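VP35 (Myotis lucifugus, PDB 6DKU) is a bat-genome homologue of the filoviral polymerase cofactor VP35, seen here as its interferon inhibitory domain, and probably acts as an antagonist of innate immune signalling. Local coordinates at residues I91-V102 with I116-K127. The protein carries 1 engineered substitution. Numbering follows the deposited sequence.
Sequences IPRAYHRRLRDV and IYLTPEGSLGLK. Engineered in segment 91-102: R97 (natural residue Gly).
The carbonyl oxygen of K127 is gripped end-on by the R98 guanidinium, with NH1 at 2.9 Å and NH2 at 3.0 Å from K127 O. The oxygen lies close to the guanidinium plane, yet the two donors reach it differently: NH2 lies nearly in line with the C=O bond, beyond the oxygen, while NH1 comes from well above the carbonyl plane. A bend at chi3 (-61°) turns the group toward strand 122-127, where L126 CD1 lies over one guanidinium face. A water joins the same two residues through R98 O and K127 N.

Farther along, R100 and G125 form an antiparallel hydrogen-bonded pair, with G125 N 2.8 Å from R100 O and R100 N 3.1 Å from G125 O. This pair adds the short strand 100-101 to the edge of the sheet, beside strand 122-127.

Next to the polar links, the helix-like turn of 93-98 and the preceding loop close over apolar side chains. L126, its CG anti to the backbone N (chi1 173°), sets its two methyls against Y95: CD1 lies 3.6 Å from Y95 CB, while CD2 makes a CH-pi contact over the ring face opposite P92. I91 CD1 sits 3.8 Å from the Y117 ring centroid in a second CH-pi contact, and L99 CD2 touches both Y117 CD2 and L126 CB. The Y117 hydroxyl meets the edge of the Y95 ring, whose own OH bonds to E29, linking this layer to helix 26-37.

Polar bonds to main-chain atoms and an aliphatic-aromatic core thus together fasten the 91-102 connection onto the sheet of the domain.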
ATOM      1  N   ILE A  91       1.352   7.169 -14.859  1.00 80.15           N
ATOM      2  CA  ILE A  91       1.866   7.004 -13.503  1.00 69.20           C
ATOM      3  C   ILE A  91       2.159   8.400 -12.969  1.00 58.58           C
ATOM      4  O   ILE A  91       2.789   9.200 -13.676  1.00 68.29           O
ATOM      5  CB  ILE A  91       3.121   6.115 -13.469  1.00 65.55           C
ATOM      6  CG1 ILE A  91       2.842   4.751 -14.101  1.00 72.01           C
ATOM      7  CG2 ILE A  91       3.616   5.943 -12.050  1.00 54.50           C
ATOM      8  CD1 ILE A  91       4.050   3.829 -14.107  1.00 67.56           C
ATOM      9  N   PRO A  92       1.714   8.735 -11.755  1.00 56.53           N
ATOM     10  CA  PRO A  92       2.005  10.058 -11.179  1.00 55.60           C
ATOM     11  C   PRO A  92       3.458  10.463 -11.382  1.00 67.59           C
ATOM     12  O   PRO A  92       4.375   9.654 -11.221  1.00 62.67           O
ATOM     13  CB  PRO A  92       1.674   9.874  -9.695  1.00 48.23           C
ATOM     14  CG  PRO A  92       0.576   8.851  -9.704  1.00 56.11           C
ATOM     15  CD  PRO A  92       0.882   7.911 -10.858  1.00 50.80           C
ATOM     16  N   ARG A  93       3.654  11.738 -11.741  1.00 83.01           N
ATOM     17  CA  ARG A  93       4.959  12.207 -12.205  1.00 68.75           C
ATOM     18  C   ARG A  93       6.020  12.122 -11.115  1.00 62.48           C
ATOM     19  O   ARG A  93       7.165  11.746 -11.388  1.00 70.30           O
ATOM     20  CB  ARG A  93       4.843  13.639 -12.717  1.00 72.37           C
ATOM     21  CG  ARG A  93       5.909  14.010 -13.730  1.00 88.84           C
ATOM     22  CD  ARG A  93       5.341  13.967 -15.132  1.00100.06           C
ATOM     23  NE  ARG A  93       4.786  15.262 -15.504  1.00111.77           N
ATOM     24  CZ  ARG A  93       5.418  16.147 -16.267  1.00116.50           C
ATOM     25  NH1 ARG A  93       6.627  15.870 -16.740  1.00118.97           N
ATOM     26  NH2 ARG A  93       4.845  17.309 -16.557  1.00116.51           N
ATOM     27  N   ALA A  94       5.670  12.469  -9.878  1.00 57.84           N
ATOM     28  CA  ALA A  94       6.668  12.461  -8.814  1.00 58.98           C
ATOM     29  C   ALA A  94       7.229  11.068  -8.556  1.00 65.77           C
ATOM     30  O   ALA A  94       8.337  10.949  -8.018  1.00 67.04           O
ATOM     31  CB  ALA A  94       6.076  13.034  -7.529  1.00 62.44           C
ATOM     32  N   TYR A  95       6.498  10.014  -8.935  1.00 61.83           N
ATOM     33  CA  TYR A  95       6.995   8.656  -8.766  1.00 50.08           C
ATOM     34  C   TYR A  95       8.053   8.288  -9.801  1.00 60.85           C
ATOM     35  O   TYR A  95       8.810   7.337  -9.576  1.00 75.38           O
ATOM     36  CB  TYR A  95       5.849   7.643  -8.852  1.00 43.31           C
ATOM     37  CG  TYR A  95       4.680   7.850  -7.902  1.00 54.44           C
ATOM     38  CD1 TYR A  95       4.768   8.701  -6.813  1.00 50.13           C
ATOM     39  CD2 TYR A  95       3.480   7.172  -8.101  1.00 63.07           C
ATOM     40  CE1 TYR A  95       3.695   8.879  -5.955  1.00 41.77           C
ATOM     41  CE2 TYR A  95       2.408   7.340  -7.249  1.00 50.16           C
ATOM     42  CZ  TYR A  95       2.518   8.199  -6.177  1.00 53.08           C
ATOM     43  OH  TYR A  95       1.446   8.380  -5.328  1.00 51.70           O
ATOM     44  N   HIS A  96       8.134   9.034 -10.909  1.00 62.58           N
ATOM     45  CA  HIS A  96       8.941   8.618 -12.058  1.00 73.41           C
ATOM     46  C   HIS A  96      10.385   8.323 -11.667  1.00 62.76           C
ATOM     47  O   HIS A  96      10.979   7.343 -12.129  1.00 61.57           O
ATOM     48  CB  HIS A  96       8.915   9.697 -13.145  1.00 76.67           C
ATOM     49  CG  HIS A  96       7.724   9.634 -14.053  1.00 78.17           C
ATOM     50  ND1 HIS A  96       6.623   8.846 -13.796  1.00 76.33           N
ATOM     51  CD2 HIS A  96       7.463  10.276 -15.218  1.00 82.43           C
ATOM     52  CE1 HIS A  96       5.737   9.002 -14.764  1.00 78.44           C
ATOM     53  NE2 HIS A  96       6.224   9.864 -15.639  1.00 80.29           N
ATOM     54  N   ARG A  97      10.974   9.176 -10.829  1.00 63.59           N
ATOM     55  CA  ARG A  97      12.389   9.026 -10.514  1.00 56.96           C
ATOM     56  C   ARG A  97      12.663   7.830  -9.619  1.00 55.90           C
ATOM     57  O   ARG A  97      13.798   7.347  -9.595  1.00 64.60           O
ATOM     58  CB  ARG A  97      12.927  10.297  -9.861  1.00 54.72           C
ATOM     59  CG  ARG A  97      11.920  11.021  -9.002  1.00 71.70           C
ATOM     60  CD  ARG A  97      12.570  12.169  -8.267  1.00 78.31           C
ATOM     61  NE  ARG A  97      13.008  11.752  -6.941  1.00 89.49           N
ATOM     62  CZ  ARG A  97      12.238  11.799  -5.858  1.00 96.33           C
ATOM     63  NH1 ARG A  97      10.995  12.252  -5.956  1.00100.51           N
ATOM     64  NH2 ARG A  97      12.707  11.395  -4.680  1.00 89.46           N
ATOM     65  N   ARG A  98      11.660   7.335  -8.893  1.00 55.19           N
ATOM     66  CA  ARG A  98      11.860   6.205  -7.995  1.00 47.50           C
ATOM     67  C   ARG A  98      11.476   4.869  -8.618  1.00 54.81           C
ATOM     68  O   ARG A  98      11.741   3.822  -8.018  1.00 53.46           O
ATOM     69  CB  ARG A  98      11.068   6.413  -6.699  1.00 46.28           C
ATOM     70  CG  ARG A  98      11.354   7.744  -6.009  1.00 42.16           C
ATOM     71  CD  ARG A  98      10.917   7.732  -4.546  1.00 45.77           C
ATOM     72  NE  ARG A  98       9.482   7.492  -4.391  1.00 61.39           N
ATOM     73  CZ  ARG A  98       8.959   6.379  -3.882  1.00 61.52           C
ATOM     74  NH1 ARG A  98       9.751   5.391  -3.480  1.00 48.11           N
ATOM     75  NH2 ARG A  98       7.642   6.248  -3.777  1.00 56.87           N
ATOM     76  N   LEU A  99      10.866   4.873  -9.799  1.00 55.35           N
ATOM     77  CA  LEU A  99      10.492   3.622 -10.439  1.00 53.65           C
ATOM     78  C   LEU A  99      11.744   2.833 -10.809  1.00 57.95           C
ATOM     79  O   LEU A  99      12.711   3.388 -11.342  1.00 53.42           O
ATOM     80  CB  LEU A  99       9.637   3.899 -11.675  1.00 46.59           C
ATOM     81  CG  LEU A  99       8.310   4.645 -11.479  1.00 58.74           C
ATOM     82  CD1 LEU A  99       7.664   4.959 -12.826  1.00 54.75           C
ATOM     83  CD2 LEU A  99       7.340   3.875 -10.591  1.00 43.04           C
ATOM     84  N   ARG A 100      11.737   1.542 -10.496  1.00 51.08           N
ATOM     85  CA  ARG A 100      12.813   0.626 -10.839  1.00 58.72           C
ATOM     86  C   ARG A 100      12.224  -0.605 -11.508  1.00 72.31           C
ATOM     87  O   ARG A 100      11.066  -0.963 -11.275  1.00 81.46           O
ATOM     88  CB  ARG A 100      13.622   0.187  -9.605  1.00 57.73           C
ATOM     89  CG  ARG A 100      14.061   1.307  -8.673  1.00 51.13           C
ATOM     90  CD  ARG A 100      15.391   1.871  -9.124  1.00 52.60           C
ATOM     91  NE  ARG A 100      15.739   3.064  -8.370  1.00 63.43           N
ATOM     92  CZ  ARG A 100      15.425   4.295  -8.754  1.00 72.31           C
ATOM     93  NH1 ARG A 100      15.787   5.336  -8.014  1.00 68.00           N
ATOM     94  NH2 ARG A 100      14.725   4.484  -9.869  1.00 78.07           N
ATOM     95  N   ASP A 101      13.026  -1.254 -12.344  1.00 86.36           N
ATOM     96  CA  ASP A 101      12.575  -2.499 -12.943  1.00 88.20           C
ATOM     97  C   ASP A 101      12.404  -3.554 -11.857  1.00 69.82           C
ATOM     98  O   ASP A 101      12.921  -3.431 -10.743  1.00 66.54           O
ATOM     99  CB  ASP A 101      13.546  -2.967 -14.028  1.00 93.05           C
ATOM    100  CG  ASP A 101      14.989  -2.772 -13.635  1.00120.17           C
ATOM    101  OD1 ASP A 101      15.320  -1.682 -13.116  1.00122.97           O
ATOM    102  OD2 ASP A 101      15.794  -3.704 -13.850  1.00137.93           O
ATOM    103  N   VAL A 102      11.650  -4.593 -12.186  1.00 69.22           N
ATOM    104  CA  VAL A 102      11.112  -5.465 -11.152  1.00 75.99           C
ATOM    105  C   VAL A 102      11.766  -6.839 -11.252  1.00 83.38           C
ATOM    106  O   VAL A 102      11.919  -7.377 -12.359  1.00 82.34           O
ATOM    107  CB  VAL A 102       9.577  -5.521 -11.250  1.00 78.13           C
ATOM    108  CG1 VAL A 102       9.116  -6.359 -12.435  1.00 75.61           C
ATOM    109  CG2 VAL A 102       8.968  -6.009  -9.952  1.00 98.08           C
ATOM    110  N   ILE A 116       3.385  -2.741  -8.392  1.00 52.93           N
ATOM    111  CA  ILE A 116       4.012  -3.196  -9.621  1.00 54.31           C
ATOM    112  C   ILE A 116       3.170  -2.622 -10.756  1.00 57.51           C
ATOM    113  O   ILE A 116       2.056  -3.095 -11.013  1.00 60.79           O
ATOM    114  CB  ILE A 116       4.088  -4.723  -9.691  1.00 46.24           C
ATOM    115  CG1 ILE A 116       4.839  -5.279  -8.484  1.00 54.67           C
ATOM    116  CG2 ILE A 116       4.789  -5.148 -10.957  1.00 61.90           C
ATOM    117  CD1 ILE A 116       6.025  -4.452  -8.041  1.00 62.45           C
ATOM    118  N   TYR A 117       3.674  -1.577 -11.409  1.00 52.04           N
ATOM    119  CA  TYR A 117       2.965  -0.998 -12.542  1.00 57.62           C
ATOM    120  C   TYR A 117       3.184  -1.841 -13.789  1.00 71.66           C
ATOM    121  O   TYR A 117       4.294  -2.315 -14.045  1.00 69.41           O
ATOM    122  CB  TYR A 117       3.440   0.426 -12.813  1.00 65.04           C
ATOM    123  CG  TYR A 117       2.948   1.447 -11.822  1.00 56.16           C
ATOM    124  CD1 TYR A 117       1.618   1.834 -11.793  1.00 55.73           C
ATOM    125  CD2 TYR A 117       3.821   2.035 -10.926  1.00 53.84           C
ATOM    126  CE1 TYR A 117       1.175   2.772 -10.882  1.00 64.60           C
ATOM    127  CE2 TYR A 117       3.392   2.969 -10.018  1.00 56.56           C
ATOM    128  CZ  TYR A 117       2.072   3.336  -9.998  1.00 62.43           C
ATOM    129  OH  TYR A 117       1.659   4.271  -9.084  1.00 64.22           O
ATOM    130  N   LEU A 118       2.123  -2.010 -14.575  1.00 84.44           N
ATOM    131  CA  LEU A 118       2.164  -2.756 -15.831  1.00 79.56           C
ATOM    132  C   LEU A 118       2.060  -1.773 -16.990  1.00 81.36           C
ATOM    133  O   LEU A 118       1.011  -1.154 -17.197  1.00 81.41           O
ATOM    134  CB  LEU A 118       1.049  -3.796 -15.869  1.00 76.37           C
ATOM    135  CG  LEU A 118       1.539  -5.201 -15.548  1.00 76.71           C
ATOM    136  CD1 LEU A 118       2.207  -5.799 -16.783  1.00 93.97           C
ATOM    137  CD2 LEU A 118       2.517  -5.153 -14.365  1.00 75.48           C
ATOM    138  N   THR A 119       3.156  -1.628 -17.734  1.00 92.51           N
ATOM    139  CA  THR A 119       3.261  -0.742 -18.880  1.00102.92           C
ATOM    140  C   THR A 119       3.532  -1.558 -20.137  1.00103.55           C
ATOM    141  O   THR A 119       4.113  -2.646 -20.061  1.00 89.73           O
ATOM    142  CB  THR A 119       4.382   0.290 -18.700  1.00 98.08           C
ATOM    143  OG1 THR A 119       5.620  -0.291 -19.125  1.00 98.57           O
ATOM    144  CG2 THR A 119       4.494   0.716 -17.241  1.00 86.86           C
ATOM    145  N   PRO A 120       3.110  -1.061 -21.304  1.00114.26           N
ATOM    146  CA  PRO A 120       3.273  -1.844 -22.539  1.00117.80           C
ATOM    147  C   PRO A 120       4.705  -2.245 -22.835  1.00123.95           C
ATOM    148  O   PRO A 120       4.916  -3.317 -23.411  1.00134.69           O
ATOM    149  CB  PRO A 120       2.702  -0.912 -23.614  1.00110.54           C
ATOM    150  CG  PRO A 120       1.662  -0.133 -22.876  1.00111.53           C
ATOM    151  CD  PRO A 120       2.242   0.110 -21.509  1.00110.12           C
ATOM    152  N   GLU A 121       5.699  -1.458 -22.440  1.00119.75           N
ATOM    153  CA  GLU A 121       7.092  -1.883 -22.525  1.00129.95           C
ATOM    154  C   GLU A 121       7.730  -1.724 -21.149  1.00127.80           C
ATOM    155  O   GLU A 121       8.420  -0.749 -20.867  1.00132.69           O
ATOM    156  CB  GLU A 121       7.871  -1.108 -23.634  1.00137.68           C
ATOM    157  CG  GLU A 121       9.402  -1.305 -23.601  1.00139.03           C
ATOM    158  CD  GLU A 121      10.110  -1.101 -24.955  1.00136.35           C
ATOM    159  OE1 GLU A 121      11.355  -1.257 -25.007  1.00130.93           O
ATOM    160  OE2 GLU A 121       9.436  -0.810 -25.968  1.00137.32           O
ATOM    161  N   GLY A 122       7.505  -2.703 -20.284  1.00122.59           N
ATOM    162  CA  GLY A 122       8.157  -2.753 -18.991  1.00124.29           C
ATOM    163  C   GLY A 122       7.171  -3.024 -17.866  1.00113.15           C
ATOM    164  O   GLY A 122       5.965  -2.841 -17.987  1.00113.79           O
ATOM    165  N   SER A 123       7.742  -3.496 -16.759  1.00 91.85           N
ATOM    166  CA  SER A 123       7.030  -3.763 -15.512  1.00 78.74           C
ATOM    167  C   SER A 123       7.782  -3.008 -14.418  1.00 85.56           C
ATOM    168  O   SER A 123       8.773  -3.509 -13.878  1.00 90.90           O
ATOM    169  CB  SER A 123       6.973  -5.258 -15.231  1.00 74.81           C
ATOM    170  OG  SER A 123       5.788  -5.615 -14.526  1.00 93.29           O
ATOM    171  N   LEU A 124       7.320  -1.800 -14.107  1.00 82.08           N
ATOM    172  CA  LEU A 124       8.032  -0.880 -13.229  1.00 77.28           C
ATOM    173  C   LEU A 124       7.462  -0.955 -11.822  1.00 71.04           C
ATOM    174  O   LEU A 124       6.243  -0.913 -11.639  1.00 70.12           O
ATOM    175  CB  LEU A 124       7.940   0.551 -13.756  1.00 70.97           C
ATOM    176  CG  LEU A 124       8.287   0.753 -15.234  1.00 70.00           C
ATOM    177  CD1 LEU A 124       8.420   2.238 -15.552  1.00 67.88           C
ATOM    178  CD2 LEU A 124       9.558   0.006 -15.597  1.00 66.44           C
ATOM    179  N   GLY A 125       8.345  -1.044 -10.836  1.00 65.64           N
ATOM    180  CA  GLY A 125       7.945  -1.164  -9.442  1.00 54.71           C
ATOM    181  C   GLY A 125       8.139   0.130  -8.691  1.00 52.80           C
ATOM    182  O   GLY A 125       9.096   0.873  -8.927  1.00 55.44           O
ATOM    183  N   LEU A 126       7.216   0.410  -7.775  1.00 52.90           N
ATOM    184  CA  LEU A 126       7.300   1.577  -6.913  1.00 55.05           C
ATOM    185  C   LEU A 126       7.365   1.098  -5.473  1.00 56.70           C
ATOM    186  O   LEU A 126       6.486   0.357  -5.024  1.00 52.89           O
ATOM    187  CB  LEU A 126       6.110   2.511  -7.125  1.00 50.29           C
ATOM    188  CG  LEU A 126       6.024   3.683  -6.148  1.00 47.39           C
ATOM    189  CD1 LEU A 126       6.802   4.872  -6.676  1.00 61.56           C
ATOM    190  CD2 LEU A 126       4.582   4.054  -5.894  1.00 55.40           C
ATOM    191  N   LYS A 127       8.416   1.502  -4.765  1.00 61.12           N
ATOM    192  CA  LYS A 127       8.585   1.180  -3.359  1.00 46.01           C
ATOM    193  C   LYS A 127       8.053   2.315  -2.492  1.00 50.80           C
ATOM    194  O   LYS A 127       7.733   3.407  -2.973  1.00 45.09           O
ATOM    195  CB  LYS A 127      10.053   0.893  -3.040  1.00 40.44           C
ATOM    196  CG  LYS A 127      10.522  -0.417  -3.614  1.00 57.29           C
ATOM    197  CD  LYS A 127      11.847  -0.891  -3.033  1.00 58.97           C
ATOM    198  CE  LYS A 127      12.662  -1.630  -4.105  1.00 60.90           C
ATOM    199  NZ  LYS A 127      13.259  -2.910  -3.609  1.00 66.87           N
TER
HETATM  200  O   HOH W   1      10.383   2.774  -5.815  1.00 51.54           O